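Local structure of esterase (Pelagibacterium halotolerans, 5DWD) at residues Val44-Gly49 with Thr71-Pro76; Arg65-Asp70 with Phe235-Leu240; Ala158-Ser163 with Leu183-Asp188; Ala177-Val182 with Leu208-Arg213. The protein probably hydrolyses carboxylic esters, as expected of a carboxylesterase of the alpha/beta hydrolase superfamily. All coordinates share one frame; numbering follows the deposited sequence.

Interaction 1 (Val44-Gly49 with Thr71-Pro76)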
loop_
_atom_site.group_PDB
_atom_site.type_symbol
_atom_site.label_atom_id
_atom_site.label_comp_id
_atom_site.label_asym_id
_atom_site.label_seq_id
_atom_site.Cartn_x
_atom_site.Cartn_y
_atom_site.Cartn_z
ATOM N N VAL B 44 12.474 -2.153 13.073
ATOM C CA VAL B 44 13.181 -1.365 12.108
ATOM C C VAL B 44 14.469 -2.116 11.748
ATOM O O VAL B 44 15.323 -2.331 12.615
ATOM C CB VAL B 44 13.418 0.046 12.650
ATOM C CG1 VAL B 44 14.388 0.780 11.741
ATOM C CG2 VAL B 44 12.102 0.836 12.717
ATOM N N VAL B 45 14.614 -2.442 10.424
ATOM C CA VAL B 45 15.821 -3.073 9.921
ATOM C C VAL B 45 16.613 -1.962 9.219
ATOM O O VAL B 45 16.084 -1.293 8.321
ATOM C CB VAL B 45 15.479 -4.180 8.925
ATOM C CG1 VAL B 45 16.680 -4.785 8.326
ATOM C CG2 VAL B 45 14.652 -5.269 9.652
ATOM N N LEU B 46 17.866 -1.847 9.598
ATOM C CA LEU B 46 18.738 -0.790 9.085
ATOM C C LEU B 46 19.814 -1.379 8.229
ATOM O O LEU B 46 20.543 -2.205 8.680
ATOM C CB LEU B 46 19.436 -0.080 10.278
ATOM C CG LEU B 46 18.506 0.519 11.308
ATOM C CD1 LEU B 46 19.139 0.610 12.681
ATOM C CD2 LEU B 46 18.058 1.912 10.866
ATOM N N LEU B 47 19.954 -0.884 6.990
ATOM C CA LEU B 47 20.868 -1.461 5.987
ATOM C C LEU B 47 21.970 -0.442 5.683
ATOM O O LEU B 47 21.693 0.654 5.102
ATOM C CB LEU B 47 20.132 -1.868 4.728
ATOM C CG LEU B 47 18.907 -2.791 4.873
ATOM C CD1 LEU B 47 18.325 -3.085 3.492
ATOM C CD2 LEU B 47 19.349 -4.084 5.571
ATOM N N HIS B 48 23.192 -0.844 6.013
ATOM C CA HIS B 48 24.389 0.045 5.783
ATOM C C HIS B 48 24.813 0.194 4.326
ATOM O O HIS B 48 24.395 -0.576 3.431
ATOM C CB HIS B 48 25.551 -0.396 6.657
ATOM C CG HIS B 48 26.132 -1.708 6.264
ATOM N ND1 HIS B 48 26.924 -1.843 5.140
ATOM C CD2 HIS B 48 25.999 -2.959 6.782
ATOM C CE1 HIS B 48 27.329 -3.097 5.024
ATOM N NE2 HIS B 48 26.731 -3.807 5.967
ATOM N N GLY B 49 25.672 1.196 4.091
ATOM C CA GLY B 49 26.209 1.443 2.770
ATOM C C GLY B 49 27.462 0.658 2.472
ATOM O O GLY B 49 28.022 -0.065 3.309
ATOM N N THR B 71 9.785 -0.371 19.653
ATOM C CA THR B 71 10.454 -0.815 18.417
ATOM C C THR B 71 11.774 -1.517 18.709
ATOM O O THR B 71 12.626 -1.010 19.450
ATOM C CB THR B 71 10.592 0.415 17.484
ATOM O OG1 THR B 71 9.289 0.952 17.309
ATOM C CG2 THR B 71 11.161 -0.018 16.070
ATOM N N MET B 72 11.948 -2.686 18.095
ATOM C CA MET B 72 13.218 -3.390 18.044
ATOM C C MET B 72 13.979 -2.870 16.765
ATOM O O MET B 72 13.341 -2.610 15.755
ATOM C CB MET B 72 12.965 -4.893 17.851
ATOM C CG MET B 72 14.218 -5.709 17.656
ATOM S SD MET B 72 13.761 -7.433 17.311
ATOM C CE MET B 72 15.255 -8.383 17.300
ATOM N N PHE B 73 15.287 -2.732 16.903
ATOM C CA PHE B 73 16.158 -2.274 15.788
ATOM C C PHE B 73 17.183 -3.362 15.484
ATOM O O PHE B 73 17.861 -3.882 16.366
ATOM C CB PHE B 73 16.838 -0.975 16.146
ATOM C CG PHE B 73 15.894 0.139 16.377
ATOM C CD1 PHE B 73 15.312 0.359 17.665
ATOM C CD2 PHE B 73 15.582 1.014 15.346
ATOM C CE1 PHE B 73 14.395 1.446 17.803
ATOM C CE2 PHE B 73 14.685 2.012 15.512
ATOM C CZ PHE B 73 14.076 2.245 16.737
ATOM N N VAL B 74 17.428 -3.623 14.195
ATOM C CA VAL B 74 18.390 -4.636 13.816
ATOM C C VAL B 74 19.208 -4.027 12.668
ATOM O O VAL B 74 18.564 -3.464 11.780
ATOM C CB VAL B 74 17.706 -5.894 13.311
ATOM C CG1 VAL B 74 18.694 -6.945 12.899
ATOM C CG2 VAL B 74 16.839 -6.509 14.418
ATOM N N ALA B 75 20.528 -4.210 12.696
ATOM C CA ALA B 75 21.401 -3.691 11.591
ATOM C C ALA B 75 22.354 -4.805 11.130
ATOM O O ALA B 75 23.450 -4.921 11.680
ATOM C CB ALA B 75 22.218 -2.540 12.099
ATOM N N PRO B 76 21.944 -5.605 10.130
ATOM C CA PRO B 76 22.817 -6.695 9.681
ATOM C C PRO B 76 24.021 -6.232 8.947
ATOM O O PRO B 76 23.973 -5.217 8.210
ATOM C CB PRO B 76 21.941 -7.501 8.767
ATOM C CG PRO B 76 20.876 -6.540 8.339
ATOM C CD PRO B 76 20.660 -5.603 9.449
HETATM O O HOH W 1 23.206 -2.567 8.272
#
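V44 to L47 and T71 to V74 run as neighbouring parallel strands, their axes 4.8 Å apart and 22° from alignment, with V44 opposite F73 and V45 opposite V74. Three backbone bonds join them: V44 N to M72 O, V74 N to V44 O, and L46 N to V74 O, the last 2.8 Å long. The side chains of V44 and F73 leave the same sheet face and lie alongside each other, V44 CB 3.6 Å from F73 CD2. V44 CG1 stands anti to the backbone N (chi1 169°), which leaves CG2 beside that N and 3.6 Å from T71 CG2; T71 CG2 in turn sits over one face of the F73 ring, toward its rim. On the other face of the sheet L47 CD2 touches P76 CG at 4.0 Å. Beyond the last strand bond a water bridges the two chains, donating to L46 O and P76 O and accepting from H48 N. The H48 ring meets P76 O at its edge through CD2. L46 on L60 and F73 on W64 extend the apolar packing to helix 54-65 of this beta-alpha-beta unit, whereas at the strand ends buried polar groups are satisfied by one water and an imidazole hydrogen-bonded at both nitrogens, ND1 to G49 O and NE2 with A78 N.

Interaction 2 (Arg65-Asp70 with Phe235-Leu240)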
loop_
_atom_site.group_PDB
_atom_site.type_symbol
_atom_site.label_atom_id
_atom_site.label_comp_id
_atom_site.label_asym_id
_atom_site.label_seq_id
_atom_site.Cartn_x
_atom_site.Cartn_y
_atom_site.Cartn_z
ATOM N N ARG B 65 15.422 4.870 19.277
ATOM C CA ARG B 65 14.785 4.071 20.382
ATOM C C ARG B 65 14.287 5.034 21.493
ATOM O O ARG B 65 13.282 4.711 22.173
ATOM C CB ARG B 65 15.675 2.952 20.925
ATOM C CG ARG B 65 16.788 3.456 21.788
ATOM C CD ARG B 65 17.769 2.389 22.243
ATOM N NE ARG B 65 17.247 1.065 22.571
ATOM C CZ ARG B 65 17.927 0.163 23.282
ATOM N NH1 ARG B 65 19.175 0.437 23.744
ATOM N NH2 ARG B 65 17.366 -1.032 23.551
ATOM N N ASP B 66 14.896 6.219 21.643
ATOM C CA ASP B 66 14.365 7.238 22.582
ATOM C C ASP B 66 12.938 7.706 22.251
ATOM O O ASP B 66 12.177 8.068 23.160
ATOM C CB ASP B 66 15.291 8.460 22.649
ATOM C CG ASP B 66 16.618 8.144 23.329
ATOM O OD1 ASP B 66 16.770 7.125 24.062
ATOM O OD2 ASP B 66 17.500 8.979 23.162
ATOM N N SER B 67 12.577 7.733 20.961
ATOM C CA SER B 67 11.277 8.132 20.504
ATOM C C SER B 67 10.285 7.029 20.314
ATOM O O SER B 67 9.103 7.307 20.343
ATOM C CB SER B 67 11.351 8.949 19.198
ATOM O OG SER B 67 12.099 10.121 19.415
ATOM N N PHE B 68 10.737 5.794 20.177
ATOM C CA PHE B 68 9.944 4.644 19.744
ATOM C C PHE B 68 10.206 3.489 20.655
ATOM O O PHE B 68 10.937 2.535 20.386
ATOM C CB PHE B 68 10.264 4.329 18.244
ATOM C CG PHE B 68 10.002 5.475 17.363
ATOM C CD1 PHE B 68 8.750 5.945 17.227
ATOM C CD2 PHE B 68 10.997 6.148 16.723
ATOM C CE1 PHE B 68 8.506 7.070 16.496
ATOM C CE2 PHE B 68 10.742 7.271 15.972
ATOM C CZ PHE B 68 9.499 7.715 15.834
ATOM N N PRO B 69 9.610 3.531 21.867
ATOM C CA PRO B 69 10.025 2.587 22.862
ATOM C C PRO B 69 9.548 1.178 22.678
ATOM O O PRO B 69 10.037 0.300 23.339
ATOM C CB PRO B 69 9.422 3.180 24.157
ATOM C CG PRO B 69 8.223 3.841 23.673
ATOM C CD PRO B 69 8.670 4.519 22.407
ATOM N N ASP B 70 8.629 0.939 21.743
ATOM C CA ASP B 70 8.167 -0.435 21.457
ATOM C C ASP B 70 8.737 -1.018 20.164
ATOM O O ASP B 70 8.290 -2.069 19.703
ATOM C CB ASP B 70 6.640 -0.427 21.352
ATOM C CG ASP B 70 5.944 0.082 22.623
ATOM O OD1 ASP B 70 6.393 -0.265 23.743
ATOM O OD2 ASP B 70 4.969 0.845 22.464
ATOM N N PHE B 235 8.193 10.934 9.980
ATOM C CA PHE B 235 7.526 9.919 9.225
ATOM C C PHE B 235 7.311 8.660 10.079
ATOM O O PHE B 235 6.235 8.083 10.029
ATOM C CB PHE B 235 8.333 9.621 7.969
ATOM C CG PHE B 235 7.745 8.569 7.045
ATOM C CD1 PHE B 235 6.623 8.818 6.271
ATOM C CD2 PHE B 235 8.350 7.318 6.886
ATOM C CE1 PHE B 235 6.160 7.856 5.359
ATOM C CE2 PHE B 235 7.887 6.388 5.970
ATOM C CZ PHE B 235 6.776 6.644 5.236
ATOM N N LEU B 236 8.320 8.249 10.816
ATOM C CA LEU B 236 8.193 7.093 11.784
ATOM C C LEU B 236 7.051 7.342 12.816
ATOM O O LEU B 236 6.238 6.448 13.078
ATOM C CB LEU B 236 9.498 6.862 12.501
ATOM C CG LEU B 236 10.553 5.874 11.974
ATOM C CD1 LEU B 236 10.178 4.990 10.846
ATOM C CD2 LEU B 236 11.996 6.146 12.321
ATOM N N ARG B 237 6.957 8.578 13.290
ATOM C CA ARG B 237 5.880 8.920 14.218
ATOM C C ARG B 237 4.521 8.794 13.552
ATOM O O ARG B 237 3.536 8.407 14.230
ATOM C CB ARG B 237 6.066 10.326 14.831
ATOM C CG ARG B 237 6.808 10.324 16.128
ATOM C CD ARG B 237 6.611 11.623 16.887
ATOM N NE ARG B 237 7.510 12.586 16.291
ATOM C CZ ARG B 237 8.731 12.892 16.726
ATOM N NH1 ARG B 237 9.242 12.320 17.828
ATOM N NH2 ARG B 237 9.447 13.796 16.038
ATOM N N GLU B 238 4.410 9.083 12.256
ATOM C CA GLU B 238 3.141 8.954 11.541
ATOM C C GLU B 238 2.726 7.515 11.473
ATOM O O GLU B 238 1.537 7.217 11.562
ATOM C CB GLU B 238 3.215 9.378 10.059
ATOM C CG GLU B 238 3.129 10.814 9.725
ATOM C CD GLU B 238 3.085 11.007 8.207
ATOM O OE1 GLU B 238 3.952 11.690 7.665
ATOM O OE2 GLU B 238 2.204 10.445 7.544
ATOM N N ILE B 239 3.681 6.608 11.209
ATOM C CA ILE B 239 3.265 5.256 10.827
ATOM C C ILE B 239 3.389 4.184 11.881
ATOM O O ILE B 239 2.754 3.161 11.715
ATOM C CB ILE B 239 3.913 4.807 9.546
ATOM C CG1 ILE B 239 5.394 4.644 9.779
ATOM C CG2 ILE B 239 3.592 5.790 8.442
ATOM C CD1 ILE B 239 6.143 4.144 8.609
ATOM N N LEU B 240 4.118 4.467 12.959
ATOM C CA LEU B 240 4.400 3.556 14.060
ATOM C C LEU B 240 3.340 3.759 15.116
ATOM O O LEU B 240 2.521 4.686 15.013
ATOM C CB LEU B 240 5.759 3.842 14.680
ATOM C CG LEU B 240 6.918 2.877 14.474
ATOM C CD1 LEU B 240 6.760 1.972 13.273
ATOM C CD2 LEU B 240 8.286 3.544 14.513
#
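F68 carries this contact, pushing its ring against the last turn of helix 226-239. The tight part is the far end of the ring: F68 CZ lies 3.4 Å from L236 CB, the two side chains crossing at about a right angle. L240 supplies a CH-pi contact, its CD2 standing over one face, 4.0 Å from the F68 ring centroid and 24° off the normal. On the opposite face rests CB of S67, from the same loop. The first side-chain bond of F68 already heads for the helix, and chi1 (-58°) then sets the ring between that leucine methyl and its own preceding residue. R237 and the exposed L240 form the solvent side, while L236 is buried. The aliphatic CG of R237 reaches the ring edge at 3.7 Å from F68 CE1, and its chain then bends at chi3 (-80°), leaving R237 NH1 3.9 Å from S67 OG in a loose contact without a hydrogen bond. The loop of F68 connects helix 54-65 to strand 71-74, and L240 also touches T71 of that strand. L236 packs onto I134 and I160 of strands 133-138 and 158-162, placing F68 beside the C-terminal helix where it covers one face of the central sheet.

Interaction 3 (Ala158-Ser163 with Leu183-Asp188)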
loop_
_atom_site.group_PDB
_atom_site.type_symbol
_atom_site.label_atom_id
_atom_site.label_comp_id
_atom_site.label_asym_id
_atom_site.label_seq_id
_atom_site.Cartn_x
_atom_site.Cartn_y
_atom_site.Cartn_z
ATOM N N ALA B 158 6.646 0.227 5.862
ATOM C CA ALA B 158 7.223 1.368 5.100
ATOM C C ALA B 158 8.649 1.082 4.651
ATOM O O ALA B 158 9.288 0.199 5.234
ATOM C CB ALA B 158 7.281 2.636 5.947
ATOM N N ILE B 159 9.153 1.866 3.671
ATOM C CA ILE B 159 10.579 1.875 3.390
ATOM C C ILE B 159 11.064 3.344 3.535
ATOM O O ILE B 159 10.433 4.240 3.031
ATOM C CB ILE B 159 10.876 1.346 1.951
ATOM C CG1 ILE B 159 10.293 -0.060 1.788
ATOM C CG2 ILE B 159 12.322 1.490 1.558
ATOM C CD1 ILE B 159 10.357 -0.590 0.410
ATOM N N ILE B 160 12.245 3.497 4.127
ATOM C CA ILE B 160 12.957 4.757 4.199
ATOM C C ILE B 160 14.309 4.577 3.479
ATOM O O ILE B 160 15.117 3.747 3.893
ATOM C CB ILE B 160 13.170 5.327 5.598
ATOM C CG1 ILE B 160 11.834 5.436 6.287
ATOM C CG2 ILE B 160 13.859 6.702 5.427
ATOM C CD1 ILE B 160 11.903 5.954 7.701
ATOM N N ALA B 161 14.489 5.312 2.380
ATOM C CA ALA B 161 15.706 5.232 1.572
ATOM C C ALA B 161 16.465 6.524 1.630
ATOM O O ALA B 161 16.041 7.490 1.010
ATOM C CB ALA B 161 15.345 4.878 0.144
ATOM N N PHE B 162 17.574 6.511 2.334
ATOM C CA PHE B 162 18.471 7.661 2.403
ATOM C C PHE B 162 19.564 7.555 1.323
ATOM O O PHE B 162 20.351 6.607 1.290
ATOM C CB PHE B 162 19.227 7.740 3.700
ATOM C CG PHE B 162 18.364 7.993 4.924
ATOM C CD1 PHE B 162 18.120 9.282 5.323
ATOM C CD2 PHE B 162 17.948 6.958 5.748
ATOM C CE1 PHE B 162 17.368 9.531 6.490
ATOM C CE2 PHE B 162 17.233 7.201 6.897
ATOM C CZ PHE B 162 16.968 8.497 7.304
ATOM N N SER B 163 19.588 8.508 0.424
ATOM C CA SER B 163 20.698 8.642 -0.549
ATOM C C SER B 163 20.943 7.444 -1.460
ATOM O O SER B 163 22.067 7.088 -1.708
ATOM C CB SER B 163 21.999 9.046 0.153
ATOM O OG SER B 163 21.737 10.138 1.088
ATOM N N LEU B 183 9.533 6.736 1.772
ATOM C CA LEU B 183 10.112 8.056 1.934
ATOM C C LEU B 183 11.547 8.061 1.422
ATOM O O LEU B 183 12.406 7.266 1.890
ATOM C CB LEU B 183 10.154 8.410 3.405
ATOM C CG LEU B 183 10.849 9.673 3.897
ATOM C CD1 LEU B 183 10.358 10.880 3.137
ATOM C CD2 LEU B 183 10.795 9.848 5.389
ATOM N N LEU B 184 11.837 8.932 0.453
ATOM C CA LEU B 184 13.174 9.140 -0.071
ATOM C C LEU B 184 13.748 10.399 0.515
ATOM O O LEU B 184 13.027 11.411 0.563
ATOM C CB LEU B 184 13.120 9.321 -1.590
ATOM C CG LEU B 184 12.366 8.221 -2.378
ATOM C CD1 LEU B 184 12.097 8.685 -3.819
ATOM C CD2 LEU B 184 13.076 6.882 -2.374
ATOM N N ILE B 185 15.015 10.329 0.946
ATOM C CA ILE B 185 15.690 11.462 1.537
ATOM C C ILE B 185 17.039 11.532 0.920
ATOM O O ILE B 185 17.766 10.520 0.905
ATOM C CB ILE B 185 15.853 11.242 3.060
ATOM C CG1 ILE B 185 14.449 11.243 3.692
ATOM C CG2 ILE B 185 16.747 12.340 3.664
ATOM C CD1 ILE B 185 14.435 10.937 5.106
ATOM N N HIS B 186 17.456 12.732 0.428
ATOM C CA HIS B 186 18.688 12.786 -0.339
ATOM C C HIS B 186 19.289 14.190 -0.246
ATOM O O HIS B 186 18.547 15.112 -0.337
ATOM C CB HIS B 186 18.363 12.387 -1.815
ATOM C CG HIS B 186 19.495 11.772 -2.572
ATOM N ND1 HIS B 186 19.331 10.603 -3.260
ATOM C CD2 HIS B 186 20.823 12.070 -2.681
ATOM C CE1 HIS B 186 20.453 10.248 -3.834
ATOM N NE2 HIS B 186 21.393 11.093 -3.478
ATOM N N GLY B 187 20.597 14.287 -0.118
ATOM C CA GLY B 187 21.312 15.595 -0.112
ATOM C C GLY B 187 21.590 16.128 -1.477
ATOM O O GLY B 187 21.968 15.409 -2.385
ATOM N N ASP B 188 21.343 17.432 -1.667
ATOM C CA ASP B 188 21.557 17.934 -3.031
ATOM C C ASP B 188 22.950 18.199 -3.451
ATOM O O ASP B 188 23.147 18.305 -4.637
ATOM C CB ASP B 188 20.739 19.163 -3.362
ATOM C CG ASP B 188 20.949 20.253 -2.454
ATOM O OD1 ASP B 188 21.879 20.253 -1.648
ATOM O OD2 ASP B 188 20.133 21.210 -2.611
HETATM O O HOH W 2 22.743 12.370 0.125
#
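I185 CG1 and F162 CG both lie beside their backbone N (chi1 -66° in each), while I185 CG2 is anti to it; because the two residues leave the same face of the sheet, their side chains lie side by side, pointing the same way. I185 CD1 comes to 3.5 Å from F162 CE1, and I185 CG2 meets the same ring at CD1. In H186, by contrast, CG is swung to the far side from the backbone N (chi1 -152°), which brings the imidazole face against S163, just after strand 158-162: S163 CA stands over the ring centre, 3.6 Å from the centroid of H186 and 12° off the normal, a CH-pi contact.

The two strands are parallel, and I160, A161 and F162 pair with L183, L184 and I185. Four backbone bonds alternate between them: L183 N to I159 O, A161 N to L183 O, I185 N to A161 O, and S163 N to I185 O, the last 2.8 Å long. On the face opposite F162 and I185, A161 CB meets L184 CD2 at 3.9 Å.

At the C-terminal ends of the strands a water accepts from S163 OG at 2.6 Å and from G187 N at 2.9 Å. Helix 226-239 covers the face of I160, F162 and L183. Both H186 nitrogens are engaged, ND1 with S198 OG and NE2 with V193 O, which should fix the ring's rotation; S163 touches H222 of a probable Ser-His-Asp triad. The chemistry thus changes from apolar strand packing to a buried, hydrogen-bonded polar end beside that presumed catalytic centre.

Interaction 4 (Ala177-Val182 with Leu208-Arg213)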
loop_
_atom_site.group_PDB
_atom_site.type_symbol
_atom_site.label_atom_id
_atom_site.label_comp_id
_atom_site.label_asym_id
_atom_site.label_seq_id
_atom_site.Cartn_x
_atom_site.Cartn_y
_atom_site.Cartn_z
ATOM N N ALA B 177 5.902 -6.344 -6.163
ATOM C CA ALA B 177 5.003 -7.321 -5.530
ATOM C C ALA B 177 4.143 -6.714 -4.397
ATOM O O ALA B 177 3.131 -7.301 -3.978
ATOM C CB ALA B 177 5.821 -8.481 -5.040
ATOM N N SER B 178 4.497 -5.528 -3.888
ATOM C CA SER B 178 3.708 -4.899 -2.862
ATOM C C SER B 178 4.072 -3.427 -2.869
ATOM O O SER B 178 5.078 -3.043 -3.535
ATOM C CB SER B 178 3.999 -5.509 -1.484
ATOM O OG SER B 178 5.427 -5.473 -1.138
ATOM N N LYS B 179 3.255 -2.640 -2.175
ATOM C CA LYS B 179 3.294 -1.154 -2.311
ATOM C C LYS B 179 3.215 -0.485 -0.984
ATOM O O LYS B 179 2.305 0.298 -0.716
ATOM C CB LYS B 179 2.180 -0.679 -3.258
ATOM C CG LYS B 179 2.307 -1.296 -4.612
ATOM C CD LYS B 179 1.330 -0.753 -5.601
ATOM C CE LYS B 179 1.331 -1.586 -6.865
ATOM N NZ LYS B 179 0.417 -1.110 -7.912
ATOM N N PRO B 180 4.280 -0.642 -0.184
ATOM C CA PRO B 180 4.318 0.075 1.059
ATOM C C PRO B 180 4.567 1.568 0.803
ATOM O O PRO B 180 5.092 1.899 -0.296
ATOM C CB PRO B 180 5.530 -0.527 1.727
ATOM C CG PRO B 180 6.457 -0.824 0.621
ATOM C CD PRO B 180 5.537 -1.391 -0.452
ATOM N N PRO B 181 4.266 2.441 1.766
ATOM C CA PRO B 181 4.698 3.822 1.621
ATOM C C PRO B 181 6.221 3.918 1.651
ATOM O O PRO B 181 6.882 3.149 2.305
ATOM C CB PRO B 181 4.165 4.529 2.837
ATOM C CG PRO B 181 3.766 3.472 3.775
ATOM C CD PRO B 181 3.503 2.227 3.006
ATOM N N VAL B 182 6.740 4.926 0.913
ATOM C CA VAL B 182 8.166 5.054 0.737
ATOM C C VAL B 182 8.514 6.516 0.970
ATOM O O VAL B 182 7.903 7.418 0.425
ATOM C CB VAL B 182 8.620 4.613 -0.690
ATOM C CG1 VAL B 182 10.082 4.979 -0.949
ATOM C CG2 VAL B 182 8.355 3.130 -0.934
ATOM N N LEU B 208 3.927 3.600 -10.245
ATOM C CA LEU B 208 3.702 2.225 -9.885
ATOM C C LEU B 208 2.628 2.092 -8.833
ATOM O O LEU B 208 2.263 0.950 -8.466
ATOM C CB LEU B 208 5.028 1.555 -9.386
ATOM C CG LEU B 208 6.076 1.410 -10.490
ATOM C CD1 LEU B 208 7.448 0.914 -9.963
ATOM C CD2 LEU B 208 5.566 0.556 -11.641
ATOM N N GLY B 209 2.155 3.202 -8.293
ATOM C CA GLY B 209 1.093 3.175 -7.278
ATOM C C GLY B 209 1.518 3.237 -5.846
ATOM O O GLY B 209 0.719 3.015 -4.929
ATOM N N ILE B 210 2.804 3.541 -5.619
ATOM C CA ILE B 210 3.284 3.774 -4.297
ATOM C C ILE B 210 2.991 5.145 -3.810
ATOM O O ILE B 210 3.075 6.171 -4.572
ATOM C CB ILE B 210 4.819 3.494 -4.287
ATOM C CG1 ILE B 210 5.037 1.997 -4.562
ATOM C CG2 ILE B 210 5.426 3.869 -2.967
ATOM C CD1 ILE B 210 6.411 1.681 -5.027
ATOM N N ASP B 211 2.611 5.214 -2.550
ATOM C CA ASP B 211 2.536 6.455 -1.850
ATOM C C ASP B 211 3.936 6.877 -1.425
ATOM O O ASP B 211 4.424 6.569 -0.316
ATOM C CB ASP B 211 1.581 6.319 -0.672
ATOM C CG ASP B 211 1.352 7.593 0.036
ATOM O OD1 ASP B 211 1.794 8.669 -0.421
ATOM O OD2 ASP B 211 0.818 7.493 1.156
ATOM N N ALA B 212 4.590 7.607 -2.337
ATOM C CA ALA B 212 6.002 7.937 -2.164
ATOM C C ALA B 212 6.171 9.403 -1.909
ATOM O O ALA B 212 5.434 10.195 -2.474
ATOM C CB ALA B 212 6.750 7.620 -3.460
ATOM N N ARG B 213 7.174 9.768 -1.126
ATOM C CA ARG B 213 7.492 11.156 -0.842
ATOM C C ARG B 213 8.983 11.342 -0.968
ATOM O O ARG B 213 9.743 10.419 -0.674
ATOM C CB ARG B 213 7.228 11.458 0.600
ATOM C CG ARG B 213 5.842 11.206 1.041
ATOM C CD ARG B 213 5.928 11.232 2.547
ATOM N NE ARG B 213 4.682 10.745 3.044
ATOM C CZ ARG B 213 4.215 11.018 4.235
ATOM N NH1 ARG B 213 4.871 11.823 5.074
ATOM N NH2 ARG B 213 3.026 10.529 4.541
HETATM O O HOH W 3 1.867 2.981 -0.929
HETATM O O HOH W 4 5.031 8.018 1.700
#
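A Schellman motif closing helix 196-207 at G209 brings the following chain back against the loop that leads into strand 182-187. K179 reaches this helix end with a side chain extended beyond CG, and its NZ donates to L208 O at 2.8 Å, tilted 19° from the carbonyl plane. Positive phi (96°) at G209 lets the chain turn here. Farther along, a water bridges the two segments, donating to K179 O and accepting from D211 N at 2.9 Å. I210 fills the interior side: its CG1 lies beside the backbone N (chi1 -66°), which puts CG2 anti to it, 3.3 Å from P180 O. The side chains of I210 and V182 cross obliquely, their CG2 atoms 3.6 Å apart, with L205 of helix 196-207 packed against both. D211 centres an inverse gamma turn, and its O already accepts from V182 N at 3.1 Å. R213 N donates to V182 O at 2.9 Å, and a second water donates to both of those carbonyl oxygens. R213 carries its guanidinium to E238 of the C-terminal helix. G209 and P155 of the second subunit pack on K179 and D211. Such a helix-to-strand return is the closing leg of a beta-alpha-beta crossover, the connection of alpha/beta hydrolase sheets.

Interactions 1, 3 and 4 reach the same mixed sheet: strand 133-138 separates interaction 1 from interaction 3, whose centres are 15 Å apart, whereas interactions 3 and 4 share strand 182-187 and probably bond through L184 N to R213 O at 2.8 Å. Interaction 2 joins them from one face. Its R65 CB meets F73 CE1 of interaction 1 at 3.7 Å, its I239 and L236 pack on interaction 3, and its E238 OE1 forms a salt bridge with R213 NH1 of interaction 4 at 2.8 Å. L47 touches a probable nucleophile elbow, and H186 touches residues of the probable triad of S139, H222 and D190; the bound polyether occupies a pocket including Y50, M143 and V192.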